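Local coordinates for protein carbohydrate esterase family 2 (CE2) (Chaetomium olivicolor, PDB 4XVH) that probably removes acetyl groups from xylan and related plant polysaccharides, joining an SGNH-type esterase domain to a beta-sandwich domain thought to bind carbohydrate, at residues A[39-44]-A[133-138]; A[121-126]-A[304-309]; A[127-132]-A[299-304]; A[142-147]-A[310-315]. One frame throughout, in Å; residues are numbered along the deposited sequence.

Overall arrangement
Contact 1 joins the N-terminal beta-sandwich, at the end of strand 31-40 and just beyond it, to the esterase domain. The other three, within the esterase domain, tie the loop between helices 118-121 and 144-151, and the start of the latter helix, to the chain leading into helix 309-327 and to its first turns. Contacts 2 and 3, centres about 7 Å apart, share D304. Contact 4 lies about 10 Å and contact 1 about 13 Å from contact 2, centre to centre. After 39-44 the chain supplies 121-126, 127-132, 133-138 and 142-147, of contacts 2, 3, 1 and 4. Segments 299-304, 304-309 and 310-315 follow much later. One loop meets the sandwich, the ligand pocket and the C-terminal helix.

Contact 1: residues A[39-44]-A[133-138]; sequences SGTNSV and NTAALE
S43 reaches from one domain to the other with a single hydroxyl, and this gives the contact its one direct hydrogen bond between the segments. Its OG donates to A135 O at 2.8 Å. The approach is from above the carbonyl plane, 52° out of it, and not along a lone pair. The torsion chi1 of 67° sets OG between the backbone N and the carbonyl carbon, which turns the hydroxyl to the 133-138 loop. The same OG also has a weak hydrogen bond with R82 NE. A136 O is held by R82 NH2, so the arginine serves both sides of this joint.

The methyl of A135 does the apolar work. Its CB lies against the backbone of the sandwich segment, 3.5 Å from N42 N, and T41 OG1 passes it at 3.8 Å. A water bridges the two segments. It sits 2.7 Å from T41 OG1 and accepts from A135 N at 2.8 Å. N42 points away from the loop. Its ND2 donates to S39 O at 3.1 Å, and its OD1 is bound by R81 NH1.

The loop is braced from within. T134 OG1 accepts from L137 N at 3.0 Å, which makes an ST motif. N133 ND2 donates to E138 OE2 at 3.0 Å and also bonds Y87 OH. Y87 belongs to the ligand pocket, so the brace runs close to that site. The whole is an interdomain joint, in which the link between strands 31-40 and 44-48 of the beta-sandwich meets a loop of an SGNH-hydrolase domain, the two-domain plan of family CE2.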
loop_
_atom_site.group_PDB
_atom_site.type_symbol
_atom_site.label_atom_id
_atom_site.label_comp_id
_atom_site.label_asym_id
_atom_site.label_seq_id
_atom_site.Cartn_x
_atom_site.Cartn_y
_atom_site.Cartn_z
ATOM N N SER A 39 -2.032 -14.045 13.274
ATOM C CA SER A 39 -3.203 -13.536 13.975
ATOM C C SER A 39 -4.218 -12.989 12.983
ATOM O O SER A 39 -3.841 -12.491 11.914
ATOM C CB SER A 39 -2.822 -12.466 14.999
ATOM O OG SER A 39 -2.025 -11.461 14.431
ATOM N N GLY A 40 -5.494 -13.119 13.351
ATOM C CA GLY A 40 -6.604 -12.646 12.548
ATOM C C GLY A 40 -6.630 -13.303 11.189
ATOM O O GLY A 40 -6.308 -14.490 11.058
ATOM N N THR A 41 -7.013 -12.554 10.164
ATOM C CA THR A 41 -7.098 -13.166 8.845
ATOM C C THR A 41 -6.122 -12.436 7.927
ATOM O O THR A 41 -5.785 -11.275 8.159
ATOM C CB THR A 41 -8.547 -13.147 8.251
ATOM O OG1 THR A 41 -9.076 -11.823 8.329
ATOM C CG2 THR A 41 -9.494 -14.135 8.977
ATOM N N ASN A 42 -5.640 -13.148 6.917
ATOM C CA ASN A 42 -4.555 -12.667 6.067
ATOM C C ASN A 42 -4.692 -13.293 4.706
ATOM O O ASN A 42 -5.312 -14.354 4.591
ATOM C CB ASN A 42 -3.181 -13.046 6.640
ATOM C CG ASN A 42 -2.968 -12.524 8.028
ATOM O OD1 ASN A 42 -2.545 -11.385 8.214
ATOM N ND2 ASN A 42 -3.301 -13.341 9.026
ATOM N N SER A 43 -4.076 -12.702 3.683
ATOM C CA SER A 43 -3.865 -13.482 2.459
ATOM C C SER A 43 -2.593 -12.991 1.821
ATOM O O SER A 43 -2.191 -11.853 2.033
ATOM C CB SER A 43 -5.041 -13.389 1.479
ATOM O OG SER A 43 -5.194 -12.094 0.950
ATOM N N VAL A 44 -1.957 -13.872 1.071
ATOM C CA VAL A 44 -0.692 -13.579 0.451
ATOM C C VAL A 44 -0.736 -14.119 -0.953
ATOM O O VAL A 44 -1.501 -15.070 -1.237
ATOM C CB VAL A 44 0.514 -14.248 1.207
ATOM C CG1 VAL A 44 0.614 -13.767 2.658
ATOM C CG2 VAL A 44 0.371 -15.778 1.149
ATOM N N ASN A 133 -15.994 -7.187 2.349
ATOM C CA ASN A 133 -14.539 -7.232 2.248
ATOM C C ASN A 133 -13.988 -8.285 3.184
ATOM O O ASN A 133 -14.525 -8.489 4.278
ATOM C CB ASN A 133 -13.912 -5.886 2.590
ATOM C CG ASN A 133 -12.422 -5.846 2.265
ATOM O OD1 ASN A 133 -12.005 -6.184 1.143
ATOM N ND2 ASN A 133 -11.616 -5.432 3.236
ATOM N N THR A 134 -12.931 -8.958 2.751
ATOM C CA THR A 134 -12.232 -9.933 3.588
ATOM C C THR A 134 -10.752 -9.758 3.297
ATOM O O THR A 134 -10.407 -9.157 2.276
ATOM C CB THR A 134 -12.604 -11.371 3.263
ATOM O OG1 THR A 134 -12.185 -11.652 1.914
ATOM C CG2 THR A 134 -14.127 -11.625 3.398
ATOM N N ALA A 135 -9.881 -10.289 4.152
ATOM C CA ALA A 135 -8.453 -10.292 3.828
ATOM C C ALA A 135 -8.253 -10.980 2.472
ATOM O O ALA A 135 -7.445 -10.531 1.658
ATOM C CB ALA A 135 -7.625 -11.022 4.921
ATOM N N ALA A 136 -8.996 -12.068 2.235
ATOM C CA ALA A 136 -8.818 -12.838 0.993
ATOM C C ALA A 136 -9.141 -11.995 -0.258
ATOM O O ALA A 136 -8.521 -12.180 -1.296
ATOM C CB ALA A 136 -9.683 -14.099 1.014
ATOM N N LEU A 137 -10.076 -11.052 -0.144
ATOM C CA LEU A 137 -10.487 -10.243 -1.310
ATOM C C LEU A 137 -9.601 -9.018 -1.523
ATOM O O LEU A 137 -9.614 -8.401 -2.595
ATOM C CB LEU A 137 -11.941 -9.810 -1.179
ATOM C CG LEU A 137 -12.939 -10.981 -1.354
ATOM C CD1 LEU A 137 -14.386 -10.513 -1.240
ATOM C CD2 LEU A 137 -12.745 -11.695 -2.709
ATOM N N GLU A 138 -8.854 -8.636 -0.491
ATOM C CA GLU A 138 -7.909 -7.546 -0.644
ATOM C C GLU A 138 -6.792 -7.995 -1.577
ATOM O O GLU A 138 -6.418 -9.170 -1.574
ATOM C CB GLU A 138 -7.368 -7.112 0.727
ATOM C CG GLU A 138 -8.484 -6.616 1.615
ATOM C CD GLU A 138 -7.970 -5.821 2.785
ATOM O OE1 GLU A 138 -6.892 -6.208 3.296
ATOM O OE2 GLU A 138 -8.636 -4.810 3.173
HETATM O O HOH W 1 -10.913 -11.626 6.387
#

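Contact 2: residues A[121-126]-A[304-309]; sequences VGYGLD and DYHPNA
Y123 lays its ring over H306 in a face-to-face stack, with centroids 4.1 Å apart and planes at 30°. Y123 CD1 stands over the centre of the imidazole and is 3.3 Å from H306 ND1. Y123 has CG anti to its backbone N, chi1 -174°, which carries the ring across to the 304-309 segment. Its CB also makes an off-centre CH-pi contact with the imidazole.

The phenol end is fixed too. Y123 OH donates to D304 OD2 at 2.6 Å. The carboxylate oxygen is met on its anti side, and lies at the edge of the phenol ring. D304 keeps CG anti to its carbonyl carbon, chi1 -64°, which swings the carboxylate to the tyrosine. The imidazole is held through both nitrogens: H306 ND1 makes weak hydrogen bonds to D304 O (3.0 Å) and C303 O, and NE2 is hydrogen-bonded to S118 OG. This pairing is consistent with the serine and histidine of an SGNH active site, and both residues line the pocket of the bound polyether.

L125 CD2 meets A309 CB at 3.8 Å. One water donates to both Y123 O and P307 O, and another links L125 O to A309 N.

The tyrosine belongs to a type II turn, G122 to L125, just after helix 118-121. On the other side, N308 caps the start of helix 309-327 through T311 N, while L125 and P307 rest on H312 of that helix.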
loop_
_atom_site.group_PDB
_atom_site.type_symbol
_atom_site.label_atom_id
_atom_site.label_comp_id
_atom_site.label_asym_id
_atom_site.label_seq_id
_atom_site.Cartn_x
_atom_site.Cartn_y
_atom_site.Cartn_z
ATOM N N VAL A 121 -4.420 0.257 0.136
ATOM C CA VAL A 121 -4.377 -1.125 0.588
ATOM C C VAL A 121 -4.743 -2.081 -0.541
ATOM O O VAL A 121 -4.053 -3.072 -0.777
ATOM C CB VAL A 121 -5.366 -1.380 1.746
ATOM C CG1 VAL A 121 -5.522 -2.895 1.979
ATOM C CG2 VAL A 121 -4.905 -0.662 3.030
ATOM N N GLY A 122 -5.831 -1.757 -1.244
ATOM C CA GLY A 122 -6.447 -2.714 -2.141
ATOM C C GLY A 122 -7.685 -3.365 -1.560
ATOM O O GLY A 122 -8.010 -4.483 -1.904
ATOM N N TYR A 123 -8.349 -2.649 -0.661
ATOM C CA TYR A 123 -9.648 -3.046 -0.094
ATOM C C TYR A 123 -10.616 -3.507 -1.177
ATOM O O TYR A 123 -10.870 -2.758 -2.127
ATOM C CB TYR A 123 -10.229 -1.834 0.656
ATOM C CG TYR A 123 -11.506 -2.050 1.437
ATOM C CD1 TYR A 123 -12.733 -2.175 0.779
ATOM C CD2 TYR A 123 -11.487 -2.094 2.832
ATOM C CE1 TYR A 123 -13.902 -2.360 1.478
ATOM C CE2 TYR A 123 -12.661 -2.269 3.560
ATOM C CZ TYR A 123 -13.867 -2.407 2.876
ATOM O OH TYR A 123 -15.044 -2.597 3.563
ATOM N N GLY A 124 -11.192 -4.703 -1.043
ATOM C CA GLY A 124 -12.307 -5.075 -1.919
ATOM C C GLY A 124 -11.982 -5.270 -3.394
ATOM O O GLY A 124 -12.887 -5.493 -4.214
ATOM N N LEU A 125 -10.685 -5.233 -3.725
ATOM C CA LEU A 125 -10.249 -5.164 -5.126
ATOM C C LEU A 125 -10.719 -6.385 -5.943
ATOM O O LEU A 125 -11.192 -6.245 -7.074
ATOM C CB LEU A 125 -8.719 -5.022 -5.177
ATOM C CG LEU A 125 -8.063 -4.614 -6.502
ATOM C CD1 LEU A 125 -6.657 -4.014 -6.225
ATOM C CD2 LEU A 125 -7.970 -5.798 -7.508
ATOM N N ASP A 126 -10.591 -7.579 -5.362
ATOM C CA ASP A 126 -10.966 -8.801 -6.072
ATOM C C ASP A 126 -12.457 -9.075 -5.936
ATOM O O ASP A 126 -12.944 -10.094 -6.439
ATOM C CB ASP A 126 -10.190 -10.024 -5.530
ATOM C CG ASP A 126 -8.735 -10.085 -6.014
ATOM O OD1 ASP A 126 -8.222 -9.102 -6.543
ATOM O OD2 ASP A 126 -8.081 -11.140 -5.842
ATOM N N ASP A 304 -17.961 -2.513 -1.365
ATOM C CA ASP A 304 -18.179 -1.205 -0.725
ATOM C C ASP A 304 -17.712 -0.065 -1.627
ATOM O O ASP A 304 -17.091 0.904 -1.167
ATOM C CB ASP A 304 -17.475 -1.173 0.643
ATOM C CG ASP A 304 -18.078 -2.189 1.620
ATOM O OD1 ASP A 304 -19.328 -2.248 1.692
ATOM O OD2 ASP A 304 -17.314 -2.934 2.288
ATOM N N TYR A 305 -18.014 -0.199 -2.924
ATOM C CA TYR A 305 -17.666 0.810 -3.939
ATOM C C TYR A 305 -16.183 1.130 -4.070
ATOM O O TYR A 305 -15.832 2.231 -4.523
ATOM C CB TYR A 305 -18.443 2.111 -3.682
ATOM C CG TYR A 305 -19.919 1.843 -3.559
ATOM C CD1 TYR A 305 -20.719 1.747 -4.686
ATOM C CD2 TYR A 305 -20.509 1.623 -2.319
ATOM C CE1 TYR A 305 -22.074 1.465 -4.578
ATOM C CE2 TYR A 305 -21.862 1.345 -2.211
ATOM C CZ TYR A 305 -22.629 1.265 -3.349
ATOM O OH TYR A 305 -23.973 0.983 -3.258
ATOM N N HIS A 306 -15.305 0.191 -3.715
ATOM C CA HIS A 306 -13.875 0.458 -3.897
ATOM C C HIS A 306 -13.460 0.145 -5.319
ATOM O O HIS A 306 -14.165 -0.574 -6.030
ATOM C CB HIS A 306 -13.016 -0.323 -2.892
ATOM C CG HIS A 306 -13.014 0.305 -1.538
ATOM N ND1 HIS A 306 -14.153 0.376 -0.769
ATOM C CD2 HIS A 306 -12.051 0.988 -0.865
ATOM C CE1 HIS A 306 -13.874 1.016 0.356
ATOM N NE2 HIS A 306 -12.611 1.409 0.312
ATOM N N PRO A 307 -12.331 0.732 -5.759
ATOM C CA PRO A 307 -11.922 0.486 -7.151
ATOM C C PRO A 307 -11.630 -0.996 -7.435
ATOM O O PRO A 307 -11.047 -1.709 -6.593
ATOM C CB PRO A 307 -10.659 1.354 -7.298
ATOM C CG PRO A 307 -10.878 2.524 -6.287
ATOM C CD PRO A 307 -11.533 1.809 -5.117
ATOM N N ASN A 308 -12.056 -1.457 -8.605
ATOM C CA ASN A 308 -11.785 -2.837 -9.007
ATOM C C ASN A 308 -10.448 -2.917 -9.740
ATOM O O ASN A 308 -9.706 -1.945 -9.769
ATOM C CB ASN A 308 -12.926 -3.399 -9.866
ATOM C CG ASN A 308 -13.130 -2.650 -11.168
ATOM O OD1 ASN A 308 -12.297 -1.845 -11.596
ATOM N ND2 ASN A 308 -14.243 -2.963 -11.844
ATOM N N ALA A 309 -10.118 -4.089 -10.273
ATOM C CA ALA A 309 -8.784 -4.295 -10.855
ATOM C C ALA A 309 -8.559 -3.360 -12.051
ATOM O O ALA A 309 -7.480 -2.778 -12.203
ATOM C CB ALA A 309 -8.614 -5.791 -11.274
HETATM O O HOH W 2 -9.743 -1.177 -4.259
HETATM O O HOH W 3 -11.685 -6.540 -10.059
#

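Contact 3: residues A[127-132]-A[299-304]; sequences GTFPCT and SDVGCD
G127 opens the contact by passing close over the facing chain. Its carbonyl O receives a CA-H...O contact from G302 CA at 3.5 Å, and its own CA lies 3.8 Å from C303 SG. A CB on G127 would clash with that sulfur.

F129 comes next and packs its side chain on V301 and G302. Its N gives a weak, long hydrogen bond to V301 O at 3.5 Å. With CG anti to the backbone N, chi1 -175°, the benzyl group runs beside V301, pointing the same way. CB meets V301 CG2 at 3.8 Å. The ring turns its edge to G302 O, which lies in the ring plane 3.5 Å from F129 CD2. P130, after a cis peptide bond, sets its CB over one face of this ring, offset toward the rim. Beyond the segments, the ring also meets that of Y305. With an alanine here the ring is gone, which would probably leave the Y305 ring without its aromatic partner and open a gap beside G302 O.

C131 then makes the covalent link. With chi1 51° its sulfur is turned to meet C303 SG, and the two are bonded at 2.1 Å, with chi3 -111°. Beside the disulfide, a water accepts from both C131 N and D304 N. T132 ends the walk with its carbonyl carbon near C303 SG.

The arrangement is a disulfide cross-link between two loops. C303 is followed closely in sequence by D304 and by H306 of the ligand pocket, so the disulfide ties down the chain leading to that site in an SGNH-hydrolase fold.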
loop_
_atom_site.group_PDB
_atom_site.type_symbol
_atom_site.label_atom_id
_atom_site.label_comp_id
_atom_site.label_asym_id
_atom_site.label_seq_id
_atom_site.Cartn_x
_atom_site.Cartn_y
_atom_site.Cartn_z
ATOM N N GLY A 127 -13.174 -8.232 -5.194
ATOM C CA GLY A 127 -14.564 -8.556 -4.899
ATOM C C GLY A 127 -15.481 -8.155 -6.049
ATOM O O GLY A 127 -15.166 -7.248 -6.807
ATOM N N THR A 128 -16.602 -8.852 -6.191
ATOM C CA THR A 128 -17.635 -8.477 -7.143
ATOM C C THR A 128 -18.718 -7.730 -6.364
ATOM O O THR A 128 -19.314 -8.320 -5.467
ATOM C CB THR A 128 -18.268 -9.720 -7.821
ATOM O OG1 THR A 128 -17.246 -10.587 -8.338
ATOM C CG2 THR A 128 -19.233 -9.307 -8.933
ATOM N N PHE A 129 -18.957 -6.453 -6.650
ATOM C CA PHE A 129 -20.008 -5.746 -5.905
ATOM C C PHE A 129 -21.356 -6.423 -6.167
ATOM O O PHE A 129 -21.620 -6.823 -7.284
ATOM C CB PHE A 129 -20.072 -4.264 -6.286
ATOM C CG PHE A 129 -21.061 -3.475 -5.470
ATOM C CD1 PHE A 129 -22.396 -3.423 -5.832
ATOM C CD2 PHE A 129 -20.648 -2.791 -4.337
ATOM C CE1 PHE A 129 -23.298 -2.711 -5.082
ATOM C CE2 PHE A 129 -21.548 -2.077 -3.580
ATOM C CZ PHE A 129 -22.875 -2.038 -3.951
ATOM N N PRO A 130 -22.194 -6.586 -5.129
ATOM C CA PRO A 130 -21.964 -6.238 -3.723
ATOM C C PRO A 130 -21.253 -7.379 -2.990
ATOM O O PRO A 130 -21.558 -8.536 -3.281
ATOM C CB PRO A 130 -23.386 -6.033 -3.177
ATOM C CG PRO A 130 -24.208 -6.958 -3.989
ATOM C CD PRO A 130 -23.602 -6.936 -5.376
ATOM N N CYS A 131 -20.344 -7.067 -2.070
ATOM C CA CYS A 131 -19.624 -8.103 -1.340
ATOM C C CYS A 131 -19.088 -7.560 -0.023
ATOM O O CYS A 131 -18.856 -6.351 0.114
ATOM C CB CYS A 131 -18.474 -8.680 -2.184
ATOM S SG CYS A 131 -17.360 -7.396 -2.911
ATOM N N THR A 132 -18.917 -8.454 0.953
ATOM C CA THR A 132 -18.233 -8.094 2.195
ATOM C C THR A 132 -16.724 -8.247 2.040
ATOM O O THR A 132 -16.231 -9.292 1.611
ATOM C CB THR A 132 -18.743 -8.953 3.371
ATOM O OG1 THR A 132 -20.119 -8.625 3.597
ATOM C CG2 THR A 132 -17.953 -8.668 4.622
ATOM N N SER A 299 -19.227 2.857 -12.804
ATOM C CA SER A 299 -20.148 2.071 -11.993
ATOM C C SER A 299 -19.600 0.694 -11.598
ATOM O O SER A 299 -20.065 0.107 -10.625
ATOM C CB SER A 299 -21.467 1.886 -12.727
ATOM O OG SER A 299 -21.217 1.225 -13.947
ATOM N N ASP A 300 -18.625 0.159 -12.326
ATOM C CA ASP A 300 -18.101 -1.148 -11.945
ATOM C C ASP A 300 -17.128 -1.003 -10.775
ATOM O O ASP A 300 -16.134 -0.262 -10.875
ATOM C CB ASP A 300 -17.416 -1.809 -13.129
ATOM C CG ASP A 300 -18.396 -2.138 -14.248
ATOM O OD1 ASP A 300 -19.516 -2.619 -13.963
ATOM O OD2 ASP A 300 -18.042 -1.908 -15.421
ATOM N N VAL A 301 -17.414 -1.681 -9.661
ATOM C CA VAL A 301 -16.627 -1.491 -8.456
ATOM C C VAL A 301 -16.460 -2.805 -7.688
ATOM O O VAL A 301 -17.172 -3.780 -7.964
ATOM C CB VAL A 301 -17.277 -0.417 -7.525
ATOM C CG1 VAL A 301 -17.253 0.955 -8.164
ATOM C CG2 VAL A 301 -18.736 -0.823 -7.179
ATOM N N GLY A 302 -15.548 -2.804 -6.716
ATOM C CA GLY A 302 -15.367 -3.940 -5.831
ATOM C C GLY A 302 -16.189 -3.732 -4.566
ATOM O O GLY A 302 -17.167 -2.976 -4.594
ATOM N N CYS A 303 -15.805 -4.384 -3.466
ATOM C CA CYS A 303 -16.640 -4.338 -2.249
ATOM C C CYS A 303 -16.747 -2.903 -1.764
ATOM O O CYS A 303 -15.742 -2.173 -1.735
ATOM C CB CYS A 303 -16.061 -5.213 -1.134
ATOM S SG CYS A 303 -15.749 -6.878 -1.687
ATOM N N ASP A 304 -17.961 -2.513 -1.365
ATOM C CA ASP A 304 -18.179 -1.205 -0.725
ATOM C C ASP A 304 -17.712 -0.065 -1.627
ATOM O O ASP A 304 -17.091 0.904 -1.167
ATOM C CB ASP A 304 -17.475 -1.173 0.643
ATOM C CG ASP A 304 -18.078 -2.189 1.620
ATOM O OD1 ASP A 304 -19.328 -2.248 1.692
ATOM O OD2 ASP A 304 -17.314 -2.934 2.288
HETATM O O HOH W 4 -20.162 -4.265 -1.225
#

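Contact 4: residues A[142-147]-A[310-315]; sequences KTYGVL and ATHAAE
Y144 N donates to H312 ND1 at 3.0 Å, and this bond is the centre of the contact. The N-H...N angle is 150°. The donor stands 27° out of the imidazole plane, a tilted approach. The acceptor is a side chain of helix 309-327, and the donor is the first residue of helix 144-151.

Around the bond, H312 is wedged against the chain at the helix start. Its CB lies 3.4 Å from K142 O. T143 CA approaches ND1 at 3.4 Å, and T143 CG2 makes an off-centre CH-pi contact with the imidazole. The Y144 ring meets the imidazole rim to rim, with planes at 17°. For Y144, chi1 is 73°, placing CG between the backbone N and the carbonyl carbon, and this brings CD1 up beside ND1. Farther along, Y144 CB touches E315 CB, and L147 CD1 packs on A313 CA at 3.6 Å.

The next shell holds these groups in place. T143, at the N-cap position, has OG1 hydrogen-bonded to N140 O. Y144 OH is hydrogen-bonded to T120 OG1, and the tyrosine ring also meets that of W294. A leucine in place of H312 would probably leave Y144 N without its acceptor at the helix start.

Because ND1 accepts a hydrogen bond from the backbone N-H, it is probably unprotonated, so the imidazole is likely to be neutral with its proton on NE2. The histidine thus serves as an acceptor for an N-H at a helix start, supplied from a second helix.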
loop_
_atom_site.group_PDB
_atom_site.type_symbol
_atom_site.label_atom_id
_atom_site.label_comp_id
_atom_site.label_asym_id
_atom_site.label_seq_id
_atom_site.Cartn_x
_atom_site.Cartn_y
_atom_site.Cartn_z
ATOM N N LYS A 142 -2.257 -5.794 -6.807
ATOM C CA LYS A 142 -2.939 -5.295 -8.008
ATOM C C LYS A 142 -3.331 -3.826 -7.902
ATOM O O LYS A 142 -4.061 -3.316 -8.758
ATOM C CB LYS A 142 -4.197 -6.111 -8.308
ATOM C CG LYS A 142 -3.863 -7.529 -8.836
ATOM C CD LYS A 142 -5.108 -8.175 -9.505
ATOM C CE LYS A 142 -4.742 -9.495 -10.182
ATOM N NZ LYS A 142 -5.947 -10.107 -10.888
ATOM N N THR A 143 -2.873 -3.143 -6.853
ATOM C CA THR A 143 -3.269 -1.739 -6.659
ATOM C C THR A 143 -2.522 -0.804 -7.613
ATOM O O THR A 143 -1.448 -1.140 -8.092
ATOM C CB THR A 143 -3.017 -1.255 -5.224
ATOM O OG1 THR A 143 -1.644 -1.512 -4.857
ATOM C CG2 THR A 143 -3.995 -1.977 -4.235
ATOM N N TYR A 144 -3.081 0.390 -7.832
ATOM C CA TYR A 144 -2.486 1.404 -8.708
ATOM C C TYR A 144 -1.034 1.698 -8.277
ATOM O O TYR A 144 -0.143 1.838 -9.112
ATOM C CB TYR A 144 -3.331 2.709 -8.684
ATOM C CG TYR A 144 -3.143 3.439 -7.365
ATOM C CD1 TYR A 144 -3.756 2.981 -6.182
ATOM C CD2 TYR A 144 -2.267 4.517 -7.277
ATOM C CE1 TYR A 144 -3.519 3.613 -4.952
ATOM C CE2 TYR A 144 -2.031 5.152 -6.075
ATOM C CZ TYR A 144 -2.663 4.700 -4.912
ATOM O OH TYR A 144 -2.383 5.353 -3.719
ATOM N N GLY A 145 -0.769 1.769 -6.971
ATOM C CA GLY A 145 0.584 2.155 -6.562
ATOM C C GLY A 145 1.612 1.064 -6.832
ATOM O O GLY A 145 2.730 1.320 -7.280
ATOM N N VAL A 146 1.242 -0.174 -6.529
ATOM C CA VAL A 146 2.125 -1.310 -6.820
ATOM C C VAL A 146 2.324 -1.551 -8.328
ATOM O O VAL A 146 3.445 -1.824 -8.796
ATOM C CB VAL A 146 1.569 -2.561 -6.126
ATOM C CG1 VAL A 146 2.351 -3.821 -6.569
ATOM C CG2 VAL A 146 1.653 -2.320 -4.578
ATOM N N LEU A 147 1.247 -1.436 -9.096
ATOM C CA LEU A 147 1.352 -1.616 -10.535
ATOM C C LEU A 147 2.275 -0.528 -11.172
ATOM O O LEU A 147 3.029 -0.807 -12.104
ATOM C CB LEU A 147 -0.041 -1.594 -11.167
ATOM C CG LEU A 147 -0.917 -2.814 -10.838
ATOM C CD1 LEU A 147 -2.275 -2.703 -11.589
ATOM C CD2 LEU A 147 -0.154 -4.106 -11.237
ATOM N N ALA A 310 -9.577 -3.216 -12.909
ATOM C CA ALA A 310 -9.439 -2.369 -14.086
ATOM C C ALA A 310 -9.176 -0.918 -13.712
ATOM O O ALA A 310 -8.350 -0.230 -14.334
ATOM C CB ALA A 310 -10.708 -2.466 -15.001
ATOM N N THR A 311 -9.895 -0.431 -12.715
ATOM C CA THR A 311 -9.722 0.959 -12.295
ATOM C C THR A 311 -8.331 1.184 -11.708
ATOM O O THR A 311 -7.674 2.192 -12.002
ATOM C CB THR A 311 -10.822 1.366 -11.274
ATOM O OG1 THR A 311 -12.109 1.258 -11.916
ATOM C CG2 THR A 311 -10.632 2.808 -10.794
ATOM N N HIS A 312 -7.868 0.239 -10.889
ATOM C CA HIS A 312 -6.504 0.332 -10.386
ATOM C C HIS A 312 -5.483 0.275 -11.537
ATOM O O HIS A 312 -4.524 1.011 -11.537
ATOM C CB HIS A 312 -6.225 -0.813 -9.402
ATOM C CG HIS A 312 -6.664 -0.534 -8.000
ATOM N ND1 HIS A 312 -5.970 0.316 -7.157
ATOM C CD2 HIS A 312 -7.713 -1.010 -7.276
ATOM C CE1 HIS A 312 -6.558 0.338 -5.974
ATOM N NE2 HIS A 312 -7.635 -0.444 -6.022
ATOM N N ALA A 313 -5.665 -0.626 -12.494
ATOM C CA ALA A 313 -4.629 -0.824 -13.489
ATOM C C ALA A 313 -4.505 0.459 -14.332
ATOM O O ALA A 313 -3.396 0.884 -14.696
ATOM C CB ALA A 313 -4.930 -2.047 -14.361
ATOM N N ALA A 314 -5.646 1.080 -14.642
ATOM C CA ALA A 314 -5.651 2.310 -15.447
ATOM C C ALA A 314 -4.883 3.450 -14.749
ATOM O O ALA A 314 -4.076 4.162 -15.373
ATOM C CB ALA A 314 -7.082 2.726 -15.753
ATOM N N GLU A 315 -5.074 3.614 -13.446
ATOM C CA GLU A 315 -4.356 4.701 -12.745
ATOM C C GLU A 315 -2.898 4.309 -12.497
ATOM O O GLU A 315 -2.008 5.172 -12.383
ATOM C CB GLU A 315 -5.042 5.043 -11.419
ATOM C CG GLU A 315 -4.467 6.249 -10.665
ATOM C CD GLU A 315 -4.705 7.582 -11.346
ATOM O OE1 GLU A 315 -5.428 7.628 -12.381
ATOM O OE2 GLU A 315 -4.154 8.590 -10.823
#